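Local coordinates for protein glucose-6-phosphate isomerase (Thermus thermophilus, PDB 1ZZG) that probably catalyses the reversible isomerisation of glucose 6-phosphate to fructose 6-phosphate, a step shared by glycolysis and gluconeogenesis, at residues Glu267-Gln275 and Trp392-Val402; Leu310-Glu318 and Tyr362-Ser370. One frame throughout, in Å; residues are numbered along the deposited sequence.

Contact 1: residues Glu267-Gln275 and Trp392-Val402; sequences ESLGKVDRQ and WEVNAFDQPGV
Lys-271 reaches into the 392-402 loop and sets its ammonium among main-chain oxygens from both segments. Asn-395 O takes NZ of Lys-271 at 2.7 Å in the carbonyl plane, whereas Asp-398 O accepts from the same NZ at 2.8 Å with the donor standing above its plane. From its own segment, Ser-268 O accepts from NZ of Lys-271 at 2.9 Å, and Glu-267 O adds a weak bond. Bends at chi2 (-83°) and chi4 (52°) curl the lysine chain back to this C-terminal end of helix 257-269, whose dipole would probably suit a positive charge. The carboxylate of Asp-398 adds a salt bridge whose bond is weak, OD1 to NZ of Lys-271 at 3.3 Å.

Beside the root of the lysine chain, at its CB, Val-394 divides its branches: CG1 lies 3.6 Å from CA of Asp-273, and CG2 turns to CD2 of Leu-269. Leu-269 in turn crosses the indole of Trp-392 at about a right angle, CB to CZ3 at 3.7 Å. Farther along, Arg-274 N donates to Glu-393 O at 3.0 Å, while CB of Glu-393 lies over one face of the Arg-274 guanidinium, toward its rim. One water joins Val-272 O to Asn-395 N.

Around this shell, Arg-187 binds Ala-396 O, Asp-398 O and the carboxylate of Glu-267, which Gln-263 also holds. Gln-297 of the second subunit bonds to Gly-270 O and Gly-401 N. With Glu-267 the predicted proton donor and Val-402 beside the predicted catalytic Lys-406, the arrangement is consistent with the phosphoglucose isomerase active site, built next to the subunit interface.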
loop_
_atom_site.group_PDB
_atom_site.type_symbol
_atom_site.label_atom_id
_atom_site.label_comp_id
_atom_site.label_asym_id
_atom_site.label_seq_id
_atom_site.Cartn_x
_atom_site.Cartn_y
_atom_site.Cartn_z
ATOM N N GLU A 267 12.695 -6.796 6.790
ATOM C CA GLU A 267 13.201 -8.161 6.809
ATOM C C GLU A 267 14.713 -8.256 6.973
ATOM O O GLU A 267 15.216 -9.211 7.563
ATOM C CB GLU A 267 12.761 -8.891 5.537
ATOM C CG GLU A 267 12.412 -10.343 5.773
ATOM C CD GLU A 267 11.674 -10.973 4.606
ATOM O OE1 GLU A 267 10.576 -11.523 4.832
ATOM O OE2 GLU A 267 12.190 -10.925 3.469
ATOM N N SER A 268 15.440 -7.267 6.459
ATOM C CA SER A 268 16.895 -7.277 6.556
ATOM C C SER A 268 17.427 -6.857 7.928
ATOM O O SER A 268 18.298 -7.522 8.493
ATOM C CB SER A 268 17.516 -6.354 5.498
ATOM O OG SER A 268 17.249 -6.799 4.179
ATOM N N LEU A 269 16.887 -5.765 8.462
ATOM C CA LEU A 269 17.363 -5.219 9.727
ATOM C C LEU A 269 16.553 -5.506 11.000
ATOM O O LEU A 269 17.005 -5.186 12.105
ATOM C CB LEU A 269 17.567 -3.711 9.544
ATOM C CG LEU A 269 18.423 -3.402 8.301
ATOM C CD1 LEU A 269 18.457 -1.902 8.014
ATOM C CD2 LEU A 269 19.833 -3.948 8.516
ATOM N N GLY A 270 15.362 -6.085 10.856
ATOM C CA GLY A 270 14.559 -6.428 12.023
ATOM C C GLY A 270 15.144 -7.744 12.497
ATOM O O GLY A 270 14.629 -8.825 12.192
ATOM N N LYS A 271 16.231 -7.651 13.253
ATOM C CA LYS A 271 16.942 -8.846 13.688
ATOM C C LYS A 271 17.492 -8.783 15.102
ATOM O O LYS A 271 17.457 -7.743 15.753
ATOM C CB LYS A 271 18.128 -9.079 12.742
ATOM C CG LYS A 271 17.760 -9.294 11.282
ATOM C CD LYS A 271 17.369 -10.746 11.030
ATOM C CE LYS A 271 16.833 -10.934 9.619
ATOM N NZ LYS A 271 17.772 -10.384 8.607
ATOM N N VAL A 272 18.013 -9.922 15.550
ATOM C CA VAL A 272 18.659 -10.032 16.849
ATOM C C VAL A 272 20.131 -9.802 16.515
ATOM O O VAL A 272 20.702 -10.545 15.707
ATOM C CB VAL A 272 18.518 -11.446 17.443
ATOM C CG1 VAL A 272 19.273 -11.525 18.760
ATOM C CG2 VAL A 272 17.051 -11.785 17.651
ATOM N N ASP A 273 20.744 -8.777 17.104
ATOM C CA ASP A 273 22.140 -8.497 16.797
ATOM C C ASP A 273 23.091 -9.473 17.485
ATOM O O ASP A 273 22.657 -10.379 18.206
ATOM C CB ASP A 273 22.509 -7.044 17.141
ATOM C CG ASP A 273 22.491 -6.757 18.632
ATOM O OD1 ASP A 273 22.636 -7.699 19.439
ATOM O OD2 ASP A 273 22.349 -5.570 18.992
ATOM N N ARG A 274 24.387 -9.291 17.255
ATOM C CA ARG A 274 25.386 -10.186 17.823
ATOM C C ARG A 274 25.497 -10.134 19.340
ATOM O O ARG A 274 26.174 -10.964 19.945
ATOM C CB ARG A 274 26.751 -9.934 17.170
ATOM C CG ARG A 274 26.799 -10.375 15.707
ATOM C CD ARG A 274 28.226 -10.508 15.186
ATOM N NE ARG A 274 28.826 -9.225 14.833
ATOM C CZ ARG A 274 28.546 -8.547 13.724
ATOM N NH1 ARG A 274 27.668 -9.028 12.854
ATOM N NH2 ARG A 274 29.152 -7.390 13.481
ATOM N N GLN A 275 24.816 -9.170 19.952
ATOM C CA GLN A 275 24.828 -9.064 21.396
ATOM C C GLN A 275 23.526 -9.599 21.971
ATOM O O GLN A 275 23.252 -9.493 23.159
ATOM C CB GLN A 275 24.995 -7.590 21.765
ATOM C CG GLN A 275 26.459 -7.203 21.984
ATOM C CD GLN A 275 27.242 -7.468 20.720
ATOM O OE1 GLN A 275 28.255 -8.147 20.696
ATOM N NE2 GLN A 275 26.725 -6.874 19.625
ATOM N N TRP A 392 24.724 -2.184 12.519
ATOM C CA TRP A 392 23.884 -2.693 13.600
ATOM C C TRP A 392 24.252 -4.112 14.024
ATOM O O TRP A 392 23.582 -4.711 14.863
ATOM C CB TRP A 392 22.402 -2.630 13.207
ATOM C CG TRP A 392 21.892 -1.230 13.012
ATOM C CD1 TRP A 392 22.588 -0.068 13.199
ATOM C CD2 TRP A 392 20.591 -0.847 12.543
ATOM N NE1 TRP A 392 21.803 1.012 12.871
ATOM C CE2 TRP A 392 20.573 0.564 12.464
ATOM C CE3 TRP A 392 19.441 -1.559 12.183
ATOM C CZ2 TRP A 392 19.446 1.282 12.033
ATOM C CZ3 TRP A 392 18.317 -0.848 11.753
ATOM C CH2 TRP A 392 18.331 0.560 11.682
ATOM N N GLU A 393 25.319 -4.644 13.434
ATOM C CA GLU A 393 25.808 -5.978 13.771
ATOM C C GLU A 393 24.771 -7.086 13.681
ATOM O O GLU A 393 24.599 -7.879 14.611
ATOM C CB GLU A 393 26.416 -5.965 15.175
ATOM C CG GLU A 393 27.491 -4.907 15.342
ATOM C CD GLU A 393 28.212 -5.007 16.670
ATOM O OE1 GLU A 393 27.534 -5.073 17.721
ATOM O OE2 GLU A 393 29.459 -5.014 16.660
ATOM N N VAL A 394 24.088 -7.143 12.547
ATOM C CA VAL A 394 23.078 -8.161 12.319
ATOM C C VAL A 394 23.352 -8.813 10.981
ATOM O O VAL A 394 24.138 -8.302 10.179
ATOM C CB VAL A 394 21.658 -7.553 12.263
ATOM C CG1 VAL A 394 21.275 -6.967 13.615
ATOM C CG2 VAL A 394 21.603 -6.482 11.186
ATOM N N ASN A 395 22.713 -9.954 10.762
ATOM C CA ASN A 395 22.824 -10.673 9.505
ATOM C C ASN A 395 21.663 -10.098 8.695
ATOM O O ASN A 395 20.498 -10.428 8.933
ATOM C CB ASN A 395 22.617 -12.173 9.720
ATOM C CG ASN A 395 22.766 -12.969 8.439
ATOM O OD1 ASN A 395 22.653 -12.422 7.339
ATOM N ND2 ASN A 395 23.009 -14.269 8.572
ATOM N N ALA A 396 21.982 -9.219 7.757
ATOM C CA ALA A 396 20.958 -8.574 6.941
ATOM C C ALA A 396 20.456 -9.436 5.792
ATOM O O ALA A 396 19.587 -9.012 5.027
ATOM C CB ALA A 396 21.512 -7.263 6.386
ATOM N N PHE A 397 20.960 -10.660 5.694
ATOM C CA PHE A 397 20.600 -11.501 4.566
ATOM C C PHE A 397 19.812 -12.778 4.814
ATOM O O PHE A 397 19.597 -13.567 3.889
ATOM C CB PHE A 397 21.884 -11.770 3.777
ATOM C CG PHE A 397 22.653 -10.509 3.469
ATOM C CD1 PHE A 397 22.144 -9.574 2.572
ATOM C CD2 PHE A 397 23.830 -10.207 4.152
ATOM C CE1 PHE A 397 22.790 -8.353 2.359
ATOM C CE2 PHE A 397 24.487 -8.983 3.947
ATOM C CZ PHE A 397 23.963 -8.055 3.050
ATOM N N ASP A 398 19.372 -12.981 6.050
ATOM C CA ASP A 398 18.574 -14.158 6.366
ATOM C C ASP A 398 17.242 -13.701 6.964
ATOM O O ASP A 398 16.976 -12.502 7.040
ATOM C CB ASP A 398 19.332 -15.103 7.317
ATOM C CG ASP A 398 19.526 -14.528 8.705
ATOM O OD1 ASP A 398 19.169 -13.360 8.938
ATOM O OD2 ASP A 398 20.042 -15.263 9.571
ATOM N N GLN A 399 16.400 -14.644 7.369
ATOM C CA GLN A 399 15.101 -14.288 7.930
ATOM C C GLN A 399 14.573 -15.388 8.850
ATOM O O GLN A 399 13.571 -16.041 8.546
ATOM C CB GLN A 399 14.106 -14.003 6.795
ATOM C CG GLN A 399 14.078 -15.033 5.663
ATOM C CD GLN A 399 15.325 -15.014 4.782
ATOM O OE1 GLN A 399 15.746 -13.964 4.290
ATOM N NE2 GLN A 399 15.910 -16.188 4.567
ATOM N N PRO A 400 15.239 -15.589 10.000
ATOM C CA PRO A 400 14.888 -16.603 11.001
ATOM C C PRO A 400 13.463 -16.519 11.538
ATOM O O PRO A 400 12.865 -17.542 11.866
ATOM C CB PRO A 400 15.918 -16.372 12.118
ATOM C CG PRO A 400 17.063 -15.713 11.416
ATOM C CD PRO A 400 16.366 -14.767 10.474
ATOM N N GLY A 401 12.930 -15.304 11.618
ATOM C CA GLY A 401 11.595 -15.102 12.157
ATOM C C GLY A 401 10.397 -15.652 11.401
ATOM O O GLY A 401 9.336 -15.843 11.997
ATOM N N VAL A 402 10.546 -15.915 10.106
ATOM C CA VAL A 402 9.425 -16.416 9.317
ATOM C C VAL A 402 9.221 -17.928 9.348
ATOM O O VAL A 402 8.195 -18.419 8.871
ATOM C CB VAL A 402 9.540 -15.983 7.829
ATOM C CG1 VAL A 402 9.760 -14.470 7.742
ATOM C CG2 VAL A 402 10.664 -16.743 7.144
HETATM O O HOH W 1 21.233 -11.126 12.943
HETATM O O HOH W 2 23.153 -3.466 17.207
HETATM O O HOH W 3 27.134 -8.098 10.242
#

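Contact 2: residues Leu310-Glu318 and Tyr362-Ser370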
loop_
_atom_site.group_PDB
_atom_site.type_symbol
_atom_site.label_atom_id
_atom_site.label_comp_id
_atom_site.label_asym_id
_atom_site.label_seq_id
_atom_site.Cartn_x
_atom_site.Cartn_y
_atom_site.Cartn_z
ATOM N N LEU A 310 12.075 11.493 1.825
ATOM C CA LEU A 310 11.179 11.826 0.730
ATOM C C LEU A 310 11.900 11.681 -0.605
ATOM O O LEU A 310 12.937 12.300 -0.837
ATOM C CB LEU A 310 10.648 13.261 0.871
ATOM C CG LEU A 310 9.298 13.482 1.564
ATOM C CD1 LEU A 310 9.347 12.993 3.000
ATOM C CD2 LEU A 310 8.947 14.960 1.517
ATOM N N VAL A 311 11.345 10.849 -1.476
ATOM C CA VAL A 311 11.911 10.620 -2.796
ATOM C C VAL A 311 11.146 11.527 -3.746
ATOM O O VAL A 311 9.935 11.365 -3.924
ATOM C CB VAL A 311 11.730 9.151 -3.210
ATOM C CG1 VAL A 311 12.291 8.920 -4.612
ATOM C CG2 VAL A 311 12.417 8.260 -2.195
ATOM N N ILE A 312 11.853 12.474 -4.358
ATOM C CA ILE A 312 11.222 13.446 -5.248
ATOM C C ILE A 312 11.827 13.545 -6.646
ATOM O O ILE A 312 13.030 13.762 -6.797
ATOM C CB ILE A 312 11.295 14.856 -4.625
ATOM C CG1 ILE A 312 10.731 14.827 -3.205
ATOM C CG2 ILE A 312 10.579 15.858 -5.519
ATOM C CD1 ILE A 312 11.008 16.089 -2.413
ATOM N N PRO A 313 10.995 13.396 -7.691
ATOM C CA PRO A 313 11.490 13.490 -9.066
ATOM C C PRO A 313 11.693 14.972 -9.396
ATOM O O PRO A 313 11.022 15.831 -8.827
ATOM C CB PRO A 313 10.360 12.864 -9.874
ATOM C CG PRO A 313 9.150 13.289 -9.103
ATOM C CD PRO A 313 9.570 13.019 -7.675
ATOM N N GLU A 314 12.612 15.280 -10.301
ATOM C CA GLU A 314 12.850 16.679 -10.645
ATOM C C GLU A 314 12.329 17.077 -12.016
ATOM O O GLU A 314 12.316 18.259 -12.359
ATOM C CB GLU A 314 14.340 16.999 -10.547
ATOM C CG GLU A 314 14.878 16.869 -9.139
ATOM C CD GLU A 314 16.278 17.420 -8.996
ATOM O OE1 GLU A 314 17.198 16.902 -9.662
ATOM O OE2 GLU A 314 16.457 18.374 -8.213
ATOM N N ALA A 315 11.893 16.095 -12.796
ATOM C CA ALA A 315 11.371 16.363 -14.126
ATOM C C ALA A 315 10.413 15.272 -14.571
ATOM O O ALA A 315 10.540 14.111 -14.170
ATOM C CB ALA A 315 12.524 16.479 -15.130
ATOM N N PRO A 316 9.418 15.640 -15.392
ATOM C CA PRO A 316 8.438 14.682 -15.901
ATOM C C PRO A 316 8.989 14.151 -17.214
ATOM O O PRO A 316 9.889 14.761 -17.794
ATOM C CB PRO A 316 7.211 15.549 -16.129
ATOM C CG PRO A 316 7.827 16.813 -16.669
ATOM C CD PRO A 316 9.022 17.022 -15.735
ATOM N N LEU A 317 8.473 13.019 -17.675
ATOM C CA LEU A 317 8.908 12.481 -18.954
ATOM C C LEU A 317 8.041 13.163 -20.012
ATOM O O LEU A 317 8.492 13.448 -21.118
ATOM C CB LEU A 317 8.723 10.962 -18.999
ATOM C CG LEU A 317 9.539 10.181 -17.965
ATOM C CD1 LEU A 317 9.381 8.688 -18.221
ATOM C CD2 LEU A 317 11.016 10.585 -18.053
ATOM N N GLU A 318 6.788 13.419 -19.646
ATOM C CA GLU A 318 5.829 14.097 -20.510
ATOM C C GLU A 318 4.842 14.779 -19.572
ATOM O O GLU A 318 4.112 14.117 -18.831
ATOM C CB GLU A 318 5.107 13.109 -21.431
ATOM C CG GLU A 318 4.038 13.776 -22.288
ATOM C CD GLU A 318 3.510 12.890 -23.401
ATOM O OE1 GLU A 318 3.317 11.674 -23.176
ATOM O OE2 GLU A 318 3.267 13.420 -24.506
ATOM N N TYR A 362 14.838 14.273 5.341
ATOM C CA TYR A 362 15.808 14.517 4.284
ATOM C C TYR A 362 15.164 14.067 2.985
ATOM O O TYR A 362 14.123 13.407 2.999
ATOM C CB TYR A 362 17.110 13.741 4.543
ATOM C CG TYR A 362 16.996 12.231 4.492
ATOM C CD1 TYR A 362 17.196 11.534 3.299
ATOM C CD2 TYR A 362 16.711 11.495 5.644
ATOM C CE1 TYR A 362 17.122 10.141 3.257
ATOM C CE2 TYR A 362 16.634 10.102 5.614
ATOM C CZ TYR A 362 16.843 9.436 4.420
ATOM O OH TYR A 362 16.798 8.071 4.393
ATOM N N ALA A 363 15.772 14.422 1.863
ATOM C CA ALA A 363 15.202 14.053 0.581
ATOM C C ALA A 363 16.208 13.470 -0.384
ATOM O O ALA A 363 17.389 13.813 -0.359
ATOM C CB ALA A 363 14.529 15.271 -0.058
ATOM N N LEU A 364 15.718 12.573 -1.231
ATOM C CA LEU A 364 16.527 11.953 -2.263
ATOM C C LEU A 364 15.872 12.365 -3.568
ATOM O O LEU A 364 14.720 12.021 -3.833
ATOM C CB LEU A 364 16.521 10.429 -2.123
ATOM C CG LEU A 364 17.440 9.847 -1.048
ATOM C CD1 LEU A 364 17.219 8.345 -0.935
ATOM C CD2 LEU A 364 18.885 10.150 -1.402
ATOM N N PHE A 365 16.598 13.127 -4.375
ATOM C CA PHE A 365 16.074 13.597 -5.649
ATOM C C PHE A 365 16.491 12.716 -6.821
ATOM O O PHE A 365 17.641 12.289 -6.917
ATOM C CB PHE A 365 16.531 15.043 -5.900
ATOM C CG PHE A 365 15.849 16.057 -5.023
ATOM C CD1 PHE A 365 14.626 16.615 -5.399
ATOM C CD2 PHE A 365 16.409 16.430 -3.805
ATOM C CE1 PHE A 365 13.972 17.530 -4.572
ATOM C CE2 PHE A 365 15.761 17.347 -2.966
ATOM C CZ PHE A 365 14.539 17.896 -3.352
ATOM N N LEU A 366 15.528 12.441 -7.695
ATOM C CA LEU A 366 15.739 11.653 -8.901
ATOM C C LEU A 366 15.571 12.627 -10.059
ATOM O O LEU A 366 14.670 13.462 -10.044
ATOM C CB LEU A 366 14.676 10.558 -9.040
ATOM C CG LEU A 366 14.837 9.215 -8.332
ATOM C CD1 LEU A 366 15.186 9.421 -6.872
ATOM C CD2 LEU A 366 13.536 8.435 -8.480
ATOM N N PRO A 367 16.437 12.538 -11.076
ATOM C CA PRO A 367 16.290 13.463 -12.205
ATOM C C PRO A 367 14.897 13.342 -12.824
ATOM O O PRO A 367 14.307 14.324 -13.263
ATOM C CB PRO A 367 17.392 13.014 -13.156
ATOM C CG PRO A 367 18.474 12.565 -12.204
ATOM C CD PRO A 367 17.697 11.776 -11.167
ATOM N N GLU A 368 14.381 12.119 -12.847
ATOM C CA GLU A 368 13.059 11.835 -13.388
ATOM C C GLU A 368 12.784 10.372 -13.070
ATOM O O GLU A 368 13.691 9.659 -12.645
ATOM C CB GLU A 368 13.031 12.057 -14.908
ATOM C CG GLU A 368 13.769 11.009 -15.749
ATOM C CD GLU A 368 15.280 11.089 -15.634
ATOM O OE1 GLU A 368 15.848 12.152 -15.968
ATOM O OE2 GLU A 368 15.908 10.085 -15.220
ATOM N N VAL A 369 11.546 9.927 -13.254
ATOM C CA VAL A 369 11.222 8.529 -12.996
ATOM C C VAL A 369 11.520 7.740 -14.265
ATOM O O VAL A 369 10.704 7.689 -15.188
ATOM C CB VAL A 369 9.738 8.336 -12.605
ATOM C CG1 VAL A 369 9.460 6.852 -12.351
ATOM C CG2 VAL A 369 9.422 9.153 -11.356
ATOM N N SER A 370 12.708 7.140 -14.300
ATOM C CA SER A 370 13.159 6.351 -15.441
ATOM C C SER A 370 13.859 5.081 -14.961
ATOM O O SER A 370 14.284 4.996 -13.807
ATOM C CB SER A 370 14.138 7.169 -16.285
ATOM O OG SER A 370 15.267 7.564 -15.519
HETATM O O HOH W 4 9.426 11.710 -13.865
#
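Phe-365, with CG beside its backbone N (chi1 -72°) and its ring turned by a chi2 of -87°, lies alongside Ile-312 and points the same way. Its CE1 sits 3.8 Å from CB of Ile-312, and the CG2 and CD1 branches of the isoleucine close on the same ring carbon. The Glu-314 side chain runs at about a right angle to that of Phe-365, with CG 3.8 Å from CD1 of Phe-365, before its carboxylate goes on to a salt bridge with Arg-3, which also makes a cation-pi contact with Phe-365. Were an alanine here instead of Phe-365, Ile-312 and the Glu-314 chain would probably be left beside a gap and Arg-3 without its aromatic partner.

Beneath these side chains runs a ladder of backbone bonds between parallel strands inclined at 24°, starting with Leu-310 N to Tyr-362 O at 3.0 Å and ending in a weak bond from Glu-314 N to Leu-366 O. Strand 306-313, helix 339-356 and strand 360-366 form a beta-alpha-beta unit of the mixed sheet in the family's layered alpha/beta fold. Leu-310, Ile-312 and Phe-365 face helix 339-356; on the other face Val-311 meets Leu-366, CG1 to CD1 at 3.7 Å, and both pack on Leu-377 of helix 371-391.

Past the strands the segments stay in touch without regular pairing, and a water bridges Ala-315 O to Val-369 N. Leu-317 crosses Glu-368 with CD2 against CG at 3.6 Å. OE2 of Glu-368 is met on its anti side, somewhat out of the carboxylate plane, by OG of Ser-370 at 2.6 Å, and that hydroxyl also caps helix 371-391 at the N of Ala-373. Glu-104 of the second subunit accepts from the backbone N of both Leu-317 and Glu-318.

Overall arrangement
Followed from the N terminus, the chain first lays down strand 3-5, an edge of the mixed sheet, and later reaches 267-275, the opening half of contact 1. It then passes through 310-318 and 362-370, whose pairing as contact 2 closes a shorter loop around helix 339-356, before helix 371-391 leads to 392-402 and contact 1 is closed. The smaller loop is thus wholly contained within the larger. Contact 2 joins neighbouring strands of the mixed sheet; contact 1 fastens the end of helix 257-269 and the edge strand 271-272 to the loop preceding helix 403-414. Their centres lie 31 Å apart, yet both reach the second subunit.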